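Side-chain contacts in UV damage endonuclease (Sulfolobus acidocaldarius, PDB 3TC3), which probably cuts damaged DNA as a manganese-binding TIM-barrel endonuclease of the UvdE family, acting in the repair of UV lesions: residues 46-49 with 50-54; 130-133 with 134-137; 146-149 with 150-153; 289-292 with 293-296. One frame throughout, in Å; residues are numbered along the deposited sequence.

Contact 1 (46-49 with 50-54)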
loop_
_atom_site.group_PDB
_atom_site.type_symbol
_atom_site.label_atom_id
_atom_site.label_comp_id
_atom_site.label_asym_id
_atom_site.label_seq_id
_atom_site.Cartn_x
_atom_site.Cartn_y
_atom_site.Cartn_z
ATOM N N LEU A 46 -24.531 -1.551 8.673
ATOM C CA LEU A 46 -24.421 -0.289 7.951
ATOM C C LEU A 46 -25.434 0.745 8.424
ATOM O O LEU A 46 -26.665 0.540 8.318
ATOM C CB LEU A 46 -24.451 -0.528 6.419
ATOM C CG LEU A 46 -24.467 0.667 5.457
ATOM C CD1 LEU A 46 -23.161 1.484 5.653
ATOM C CD2 LEU A 46 -24.507 0.142 4.012
ATOM N N SER A 47 -24.967 1.892 8.908
ATOM C CA SER A 47 -25.883 3.058 9.014
ATOM C C SER A 47 -24.978 4.271 9.012
ATOM O O SER A 47 -23.709 4.147 9.254
ATOM C CB SER A 47 -26.646 2.999 10.358
ATOM O OG SER A 47 -25.808 3.423 11.418
ATOM N N GLU A 48 -25.540 5.408 8.707
ATOM C CA GLU A 48 -24.792 6.600 8.837
ATOM C C GLU A 48 -24.125 6.830 10.178
ATOM O O GLU A 48 -22.913 7.096 10.252
ATOM C CB GLU A 48 -25.565 7.805 8.314
ATOM C CG GLU A 48 -24.873 9.077 8.685
ATOM C CD GLU A 48 -25.274 10.262 7.883
ATOM O OE1 GLU A 48 -24.973 10.305 6.655
ATOM O OE2 GLU A 48 -25.893 11.145 8.506
ATOM N N GLU A 49 -24.898 6.809 11.268
ATOM C CA GLU A 49 -24.314 6.959 12.557
ATOM C C GLU A 49 -23.159 6.038 12.809
ATOM O O GLU A 49 -22.170 6.505 13.297
ATOM C CB GLU A 49 -25.353 6.716 13.653
ATOM C CG GLU A 49 -25.054 7.458 14.894
ATOM C CD GLU A 49 -26.299 7.539 15.778
ATOM O OE1 GLU A 49 -27.383 7.934 15.261
ATOM O OE2 GLU A 49 -26.181 7.173 16.966
ATOM N N ARG A 50 -23.307 4.725 12.572
ATOM C CA ARG A 50 -22.201 3.773 12.828
ATOM C C ARG A 50 -20.970 4.044 11.924
ATOM O O ARG A 50 -19.798 3.944 12.405
ATOM C CB ARG A 50 -22.671 2.354 12.623
ATOM C CG ARG A 50 -21.681 1.273 12.921
ATOM C CD ARG A 50 -22.141 0.319 13.984
ATOM N NE ARG A 50 -21.503 -0.978 13.770
ATOM C CZ ARG A 50 -20.458 -1.419 14.467
ATOM N NH1 ARG A 50 -19.952 -0.686 15.444
ATOM N NH2 ARG A 50 -19.927 -2.596 14.194
ATOM N N VAL A 51 -21.207 4.357 10.655
ATOM C CA VAL A 51 -20.064 4.686 9.786
ATOM C C VAL A 51 -19.328 5.895 10.329
ATOM O O VAL A 51 -18.115 5.871 10.377
ATOM C CB VAL A 51 -20.520 4.941 8.335
ATOM C CG1 VAL A 51 -19.414 5.660 7.480
ATOM C CG2 VAL A 51 -20.939 3.619 7.709
ATOM N N LEU A 52 -20.023 6.952 10.734
ATOM C CA LEU A 52 -19.359 8.153 11.243
ATOM C C LEU A 52 -18.633 7.859 12.551
ATOM O O LEU A 52 -17.533 8.336 12.741
ATOM C CB LEU A 52 -20.370 9.329 11.392
ATOM C CG LEU A 52 -20.885 9.720 10.005
ATOM C CD1 LEU A 52 -22.250 10.514 10.101
ATOM C CD2 LEU A 52 -19.824 10.445 9.160
ATOM N N LYS A 53 -19.220 7.037 13.413
ATOM C CA LYS A 53 -18.613 6.690 14.665
ATOM C C LYS A 53 -17.343 5.899 14.453
ATOM O O LYS A 53 -16.364 6.205 15.103
ATOM C CB LYS A 53 -19.582 5.875 15.510
ATOM C CG LYS A 53 -19.140 5.570 16.913
ATOM C CD LYS A 53 -20.378 5.087 17.651
ATOM C CE LYS A 53 -20.047 3.739 18.293
ATOM N NZ LYS A 53 -19.385 3.918 19.622
ATOM N N VAL A 54 -17.357 4.894 13.590
ATOM C CA VAL A 54 -16.142 4.084 13.453
ATOM C C VAL A 54 -15.120 4.836 12.588
ATOM O O VAL A 54 -13.968 4.751 12.877
ATOM C CB VAL A 54 -16.490 2.687 12.931
ATOM C CG1 VAL A 54 -15.219 1.820 12.657
ATOM C CG2 VAL A 54 -17.456 1.994 13.893
#
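L46 lays its CD1 against CG2 of V51, 3.7 Å away, just where the chain enters helix 48-71. The two side chains lie side by side and point the same way. This first turn is an N-capped helix start, with S47 as the N-cap residue. The side chain of S47 reaches forward to the first turn. Its OG accepts the N-H of R50 at 3.0 Å, in a nearly straight bond (171°). The torsion chi1 of 77° sets OG between the backbone N and the carbonyl carbon of S47, which brings it in front of that N-H. The same oxygen also lies near CB of R50. The carbonyl O of S47 takes the N-H of V51 at 2.9 Å, and CG2 of V51 packs on that oxygen. S47 therefore binds the first turn through both side chain and backbone. The carbonyl O of E48 accepts from L52 N at 2.9 Å. The aliphatic part of the E48 side chain crosses that of L52, and both side chains also touch K99 of helix 96-99. E49 takes part mainly through its backbone. Its O receives K53 N at 3.0 Å. Around this turn, R50 touches I41 and S45, and V51 packs on F92. The closest side-chain carbons of the E48-L52 pair are CG of E48 and CD1 of L52, 3.3 Å apart.

Contact 2 (130-133 with 134-137); sequences SVRE and EVVR
R132 stands just before helix 133-153, and its side chain runs beside that of E134. CB comes first, 3.7 Å from CG2 of V135 and equally near OE1 of E134. CD, farther out, is near both CG2 of V135 and OE2 of E134. The chain bends at chi3 (70°) and so presents NE to the glutamate. NE donates to E134 OE2 at 2.9 Å, in a salt bridge with a fairly straight N-H (166°). The oxygen sits at the guanidinium edge, close to its plane, and is met on its syn side. The two flat groups stand almost perpendicular, 88° apart. NE makes the close bond; NH2 of R132 stays 3.6 Å from OE2 of E134. E134 folds back to this place through its bend at chi2. Two residues before R132, OG of S130 accepts from R132 N at 3.0 Å and packs against CB of V135. On the helix, R137 swings its guanidinium over the carbonyl O of E133. NH1 of R137 also forms a long salt bridge, 3.7 Å, with OE2 of E133. The carbonyl O of R132 takes V136 N at 3.1 Å and, more weakly, V135 N. An ST turn at S130 thus leads into a helix N-terminus with R132 at the N-cap.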
loop_
_atom_site.group_PDB
_atom_site.type_symbol
_atom_site.label_atom_id
_atom_site.label_comp_id
_atom_site.label_asym_id
_atom_site.label_seq_id
_atom_site.Cartn_x
_atom_site.Cartn_y
_atom_site.Cartn_z
ATOM N N SER A 130 -10.205 -7.831 -14.440
ATOM C CA SER A 130 -11.171 -8.953 -14.538
ATOM C C SER A 130 -11.875 -9.045 -15.881
ATOM O O SER A 130 -12.127 -8.030 -16.522
ATOM C CB SER A 130 -12.310 -8.719 -13.493
ATOM O OG SER A 130 -13.203 -9.860 -13.471
ATOM N N VAL A 131 -12.196 -10.258 -16.290
ATOM C CA VAL A 131 -13.058 -10.410 -17.479
ATOM C C VAL A 131 -14.540 -10.132 -17.200
ATOM O O VAL A 131 -15.350 -10.014 -18.132
ATOM C CB VAL A 131 -12.924 -11.835 -18.105
ATOM C CG1 VAL A 131 -11.481 -12.191 -18.504
ATOM C CG2 VAL A 131 -13.426 -12.915 -17.178
ATOM N N ARG A 132 -14.898 -9.971 -15.929
ATOM C CA ARG A 132 -16.278 -9.780 -15.537
ATOM C C ARG A 132 -16.537 -8.303 -15.353
ATOM O O ARG A 132 -15.941 -7.637 -14.447
ATOM C CB ARG A 132 -16.539 -10.500 -14.239
ATOM C CG ARG A 132 -16.262 -11.944 -14.360
ATOM C CD ARG A 132 -16.620 -12.749 -13.096
ATOM N NE ARG A 132 -18.060 -12.869 -12.852
ATOM C CZ ARG A 132 -18.797 -13.921 -13.234
ATOM N NH1 ARG A 132 -18.223 -14.923 -13.938
ATOM N NH2 ARG A 132 -20.096 -13.991 -12.937
ATOM N N GLU A 133 -17.460 -7.768 -16.156
ATOM C CA GLU A 133 -17.712 -6.322 -16.091
ATOM C C GLU A 133 -18.100 -5.837 -14.696
ATOM O O GLU A 133 -17.716 -4.729 -14.305
ATOM C CB GLU A 133 -18.833 -5.977 -17.065
ATOM C CG GLU A 133 -19.075 -4.482 -17.203
ATOM C CD GLU A 133 -20.022 -4.216 -18.379
ATOM O OE1 GLU A 133 -20.805 -5.155 -18.721
ATOM O OE2 GLU A 133 -19.958 -3.102 -18.981
ATOM N N GLU A 134 -18.887 -6.617 -13.961
ATOM C CA GLU A 134 -19.345 -6.142 -12.674
ATOM C C GLU A 134 -18.164 -6.127 -11.695
ATOM O O GLU A 134 -18.181 -5.373 -10.721
ATOM C CB GLU A 134 -20.471 -7.055 -12.192
ATOM C CG GLU A 134 -20.159 -8.333 -11.565
ATOM C CD GLU A 134 -19.854 -9.505 -12.539
ATOM O OE1 GLU A 134 -19.990 -9.320 -13.816
ATOM O OE2 GLU A 134 -19.518 -10.611 -11.900
ATOM N N VAL A 135 -17.169 -7.004 -11.890
ATOM C CA VAL A 135 -16.001 -7.042 -10.969
ATOM C C VAL A 135 -15.104 -5.824 -11.250
ATOM O O VAL A 135 -14.597 -5.195 -10.315
ATOM C CB VAL A 135 -15.190 -8.349 -11.125
ATOM C CG1 VAL A 135 -13.869 -8.281 -10.280
ATOM C CG2 VAL A 135 -16.031 -9.567 -10.696
ATOM N N VAL A 136 -14.971 -5.459 -12.531
ATOM C CA VAL A 136 -14.228 -4.242 -12.933
ATOM C C VAL A 136 -14.933 -3.024 -12.288
ATOM O O VAL A 136 -14.273 -2.163 -11.649
ATOM C CB VAL A 136 -14.155 -4.095 -14.449
ATOM C CG1 VAL A 136 -13.403 -2.761 -14.757
ATOM C CG2 VAL A 136 -13.333 -5.277 -15.023
ATOM N N ARG A 137 -16.257 -2.968 -12.429
ATOM C CA ARG A 137 -16.995 -1.887 -11.876
ATOM C C ARG A 137 -16.798 -1.763 -10.350
ATOM O O ARG A 137 -16.594 -0.654 -9.813
ATOM C CB ARG A 137 -18.521 -2.054 -12.175
ATOM C CG ARG A 137 -19.390 -0.859 -11.890
ATOM C CD ARG A 137 -20.456 -0.781 -13.062
ATOM N NE ARG A 137 -21.192 -2.039 -13.249
ATOM C CZ ARG A 137 -21.180 -2.819 -14.329
ATOM N NH1 ARG A 137 -20.446 -2.497 -15.388
ATOM N NH2 ARG A 137 -21.907 -3.933 -14.334
#

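Contact 3 (146-149 with 150-153); sequences HADL and LDSM
L149 and M153 meet on the buried side of helix 133-153, where CD1 of L149 lies 4.2 Å from CE of M153. The two side chains cross at a slant. M153 stays extended beyond CG, which carries its methyl back to the leucine. L104 of helix 101-113 packs on both, and on S152. L149 also touches M120 of strand 117-120. L150 faces I118 and M120 of the same strand, and its CG sits 3.4 Å from the carbonyl O of H146. That oxygen accepts from L150 N. H146 touches M120 as well, and its NE2 is hydrogen-bonded to S81.

The carbonyl O of L149 is gripped twice. M153 N donates to it, and S152 OG donates at 2.7 Å. With chi1 at 78°, the hydroxyl of S152 is folded back onto the preceding turn, so a polar group near the leucines is satisfied within the helix.

The polar side is looser at D151, which is exposed; D148 is buried. OD1 of D148 and OD2 of D151 keep 4.5 Å apart. One water spans the gap. It donates to D148 OD1 at 2.8 Å and to D151 OD2 at 2.6 Å, which probably eases the repulsion. K144 and K97 form salt bridges with D148, and R191 with D151, which would further offset the like charges. N187 adds a hydrogen bond to D151.

The helix packs on strand 117-120 and helix 101-113, and also meets helix 186-189. It belongs to a beta-alpha-beta crossover linking strands 117-120 and 158-162 of the TIM barrel.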
loop_
_atom_site.group_PDB
_atom_site.type_symbol
_atom_site.label_atom_id
_atom_site.label_comp_id
_atom_site.label_asym_id
_atom_site.label_seq_id
_atom_site.Cartn_x
_atom_site.Cartn_y
_atom_site.Cartn_z
ATOM N N HIS A 146 -10.540 5.055 -2.375
ATOM C CA HIS A 146 -9.166 5.324 -1.937
ATOM C C HIS A 146 -8.666 6.685 -2.387
ATOM O O HIS A 146 -8.075 7.393 -1.602
ATOM C CB HIS A 146 -8.231 4.199 -2.447
ATOM C CG HIS A 146 -8.386 2.891 -1.652
ATOM N ND1 HIS A 146 -9.524 2.096 -1.696
ATOM C CD2 HIS A 146 -7.541 2.328 -0.689
ATOM C CE1 HIS A 146 -9.349 1.050 -0.808
ATOM N NE2 HIS A 146 -8.154 1.192 -0.232
ATOM N N ALA A 147 -8.959 7.021 -3.665
ATOM C CA ALA A 147 -8.562 8.353 -4.191
ATOM C C ALA A 147 -9.341 9.409 -3.431
ATOM O O ALA A 147 -8.760 10.464 -3.074
ATOM C CB ALA A 147 -8.907 8.404 -5.641
ATOM N N ASP A 148 -10.623 9.184 -3.202
ATOM C CA ASP A 148 -11.390 10.203 -2.445
ATOM C C ASP A 148 -10.775 10.425 -1.044
ATOM O O ASP A 148 -10.849 11.552 -0.494
ATOM C CB ASP A 148 -12.859 9.757 -2.287
ATOM C CG ASP A 148 -13.672 9.887 -3.585
ATOM O OD1 ASP A 148 -13.178 10.507 -4.540
ATOM O OD2 ASP A 148 -14.774 9.328 -3.594
ATOM N N LEU A 149 -10.385 9.315 -0.379
ATOM C CA LEU A 149 -9.857 9.463 0.998
ATOM C C LEU A 149 -8.590 10.334 0.976
ATOM O O LEU A 149 -8.450 11.319 1.748
ATOM C CB LEU A 149 -9.610 8.093 1.643
ATOM C CG LEU A 149 -9.075 8.142 3.067
ATOM C CD1 LEU A 149 -10.178 8.755 3.998
ATOM C CD2 LEU A 149 -8.639 6.792 3.525
ATOM N N LEU A 150 -7.672 10.015 0.095
ATOM C CA LEU A 150 -6.421 10.767 -0.082
ATOM C C LEU A 150 -6.733 12.226 -0.510
ATOM O O LEU A 150 -6.107 13.179 0.047
ATOM C CB LEU A 150 -5.548 10.036 -1.097
ATOM C CG LEU A 150 -5.141 8.615 -0.519
ATOM C CD1 LEU A 150 -4.402 7.863 -1.647
ATOM C CD2 LEU A 150 -4.219 8.715 0.670
ATOM N N ASP A 151 -7.717 12.405 -1.424
ATOM C CA ASP A 151 -8.093 13.766 -1.801
ATOM C C ASP A 151 -8.618 14.530 -0.609
ATOM O O ASP A 151 -8.370 15.738 -0.477
ATOM C CB ASP A 151 -9.186 13.697 -2.831
ATOM C CG ASP A 151 -8.735 13.426 -4.232
ATOM O OD1 ASP A 151 -7.545 13.482 -4.557
ATOM O OD2 ASP A 151 -9.653 13.198 -5.057
ATOM N N SER A 152 -9.390 13.914 0.262
ATOM C CA SER A 152 -10.014 14.604 1.389
ATOM C C SER A 152 -8.982 15.037 2.388
ATOM O O SER A 152 -9.222 16.022 3.132
ATOM C CB SER A 152 -11.059 13.693 2.057
ATOM O OG SER A 152 -10.466 12.686 2.903
ATOM N N MET A 153 -7.843 14.340 2.439
ATOM C CA MET A 153 -6.718 14.735 3.302
ATOM C C MET A 153 -5.856 15.815 2.640
ATOM O O MET A 153 -5.022 16.418 3.323
ATOM C CB MET A 153 -5.831 13.527 3.632
ATOM C CG MET A 153 -6.631 12.530 4.412
ATOM S SD MET A 153 -5.662 11.038 4.768
ATOM C CE MET A 153 -6.745 10.162 5.867
HETATM O O HOH W 1 -12.158 13.078 -4.423
#

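Contact 4 (289-292 with 293-296); sequences VKDK and EISA
Three groups grip OG of S295. It donates to OD1 of D291 at 2.6 Å, and it is also hydrogen-bonded to T267 OG1 and I268 N. The setting is a type I beta turn, V289 to K292, that follows the last strand of the TIM barrel and leads into helix 293-305. D291 is well placed for this bond. Its chi1 of 65° sets CG between its own backbone N and carbonyl carbon, and OD1 offers its syn lone pair to the serine. The other oxygen, OD2, is hydrogen-bonded to T267 OG1 and rests 3.6 Å from CG2 of I294. The side chains of D291 and I294 cross at about a right angle.

The carbonyl O of D291 has two donors. I294 N binds it at 3.0 Å. A water donates to it at 2.7 Å, and the same water donates to E293 OE2. E293 is further held by S32 OG at OE2 and by Y31 N at OE1, so its buried carboxylate has several partners. OE1 also lies near CB of K292. K292 is the N-cap residue, and its O accepts from A296 N at 3.1 Å. Its NZ reaches the carbonyl O of V27.

V289 opens the turn, next to the manganese ligand E288. The side chain of V289 is about 10 Å from the metal and packs on S295. CG2 of V289 and CB of S295 are only 3.4 Å apart, closer than usual for two carbons.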
loop_
_atom_site.group_PDB
_atom_site.type_symbol
_atom_site.label_atom_id
_atom_site.label_comp_id
_atom_site.label_asym_id
_atom_site.label_seq_id
_atom_site.Cartn_x
_atom_site.Cartn_y
_atom_site.Cartn_z
ATOM N N VAL A 289 5.189 -7.258 7.728
ATOM C CA VAL A 289 5.381 -8.382 8.689
ATOM C C VAL A 289 4.326 -8.218 9.783
ATOM O O VAL A 289 3.765 -7.164 10.038
ATOM C CB VAL A 289 6.800 -8.378 9.248
ATOM C CG1 VAL A 289 7.797 -8.944 8.178
ATOM C CG2 VAL A 289 7.220 -7.017 9.853
ATOM N N LYS A 290 4.104 -9.311 10.516
ATOM C CA LYS A 290 2.893 -9.312 11.278
ATOM C C LYS A 290 3.016 -8.515 12.586
ATOM O O LYS A 290 1.974 -8.129 13.118
ATOM C CB LYS A 290 2.567 -10.754 11.695
ATOM C CG LYS A 290 2.315 -11.660 10.424
ATOM C CD LYS A 290 1.029 -11.356 9.792
ATOM C CE LYS A 290 0.832 -12.455 8.691
ATOM N NZ LYS A 290 0.411 -11.772 7.424
ATOM N N ASP A 291 4.240 -8.227 13.055
ATOM C CA ASP A 291 4.326 -7.380 14.288
ATOM C C ASP A 291 4.491 -5.890 14.036
ATOM O O ASP A 291 4.680 -5.118 15.011
ATOM C CB ASP A 291 5.474 -7.887 15.243
ATOM C CG ASP A 291 6.861 -7.768 14.677
ATOM O OD1 ASP A 291 6.994 -7.351 13.486
ATOM O OD2 ASP A 291 7.785 -8.092 15.444
ATOM N N LYS A 292 4.312 -5.468 12.778
ATOM C CA LYS A 292 3.981 -4.018 12.496
ATOM C C LYS A 292 5.007 -3.088 13.135
ATOM O O LYS A 292 6.202 -3.148 12.765
ATOM C CB LYS A 292 2.532 -3.661 12.859
ATOM C CG LYS A 292 1.592 -4.483 11.971
ATOM C CD LYS A 292 0.110 -4.086 12.187
ATOM C CE LYS A 292 -0.881 -4.901 11.387
ATOM N NZ LYS A 292 -0.654 -4.639 9.901
ATOM N N GLU A 293 4.575 -2.207 14.019
ATOM C CA GLU A 293 5.493 -1.155 14.522
ATOM C C GLU A 293 6.732 -1.743 15.264
ATOM O O GLU A 293 7.741 -1.078 15.309
ATOM C CB GLU A 293 4.781 -0.141 15.484
ATOM C CG GLU A 293 4.422 -0.762 16.855
ATOM C CD GLU A 293 3.253 -1.781 16.856
ATOM O OE1 GLU A 293 2.485 -1.983 15.854
ATOM O OE2 GLU A 293 3.048 -2.381 17.938
ATOM N N ILE A 294 6.611 -2.956 15.814
ATOM C CA ILE A 294 7.752 -3.546 16.553
ATOM C C ILE A 294 8.914 -3.823 15.528
ATOM O O ILE A 294 10.084 -3.487 15.789
ATOM C CB ILE A 294 7.305 -4.789 17.282
ATOM C CG1 ILE A 294 6.219 -4.458 18.366
ATOM C CG2 ILE A 294 8.605 -5.568 17.869
ATOM C CD1 ILE A 294 6.681 -4.084 19.697
ATOM N N SER A 295 8.591 -4.343 14.324
ATOM C CA SER A 295 9.573 -4.446 13.308
ATOM C C SER A 295 10.023 -3.090 12.779
ATOM O O SER A 295 11.202 -2.968 12.394
ATOM C CB SER A 295 9.115 -5.350 12.131
ATOM O OG SER A 295 9.294 -6.705 12.510
ATOM N N ALA A 296 9.124 -2.087 12.707
ATOM C CA ALA A 296 9.542 -0.784 12.232
ATOM C C ALA A 296 10.573 -0.187 13.185
ATOM O O ALA A 296 11.548 0.420 12.710
ATOM C CB ALA A 296 8.350 0.133 12.136
HETATM O O HOH W 2 3.257 -5.108 17.355
#

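The four contacts come in series along the chain, and none touches another. Contact 1 opens helix 48-71 at the surface. Contacts 2 and 3 share helix 133-153: contact 2 marks its start, contact 3 lies farther along it, and their centres are about 23 Å apart. Contact 4 begins helix 293-305, after the last barrel strand. It lies on the other side of the chain's centre from contact 2, with centres about 35 Å apart. Contacts 1 and 3 are the closest pair by centres, about 19 Å. Three contacts thus sit at helix starts around the eight-stranded barrel. Contact 4 alone lies near the manganese site; the others lie away from the annotated sites, in helices 48-71 and 133-153.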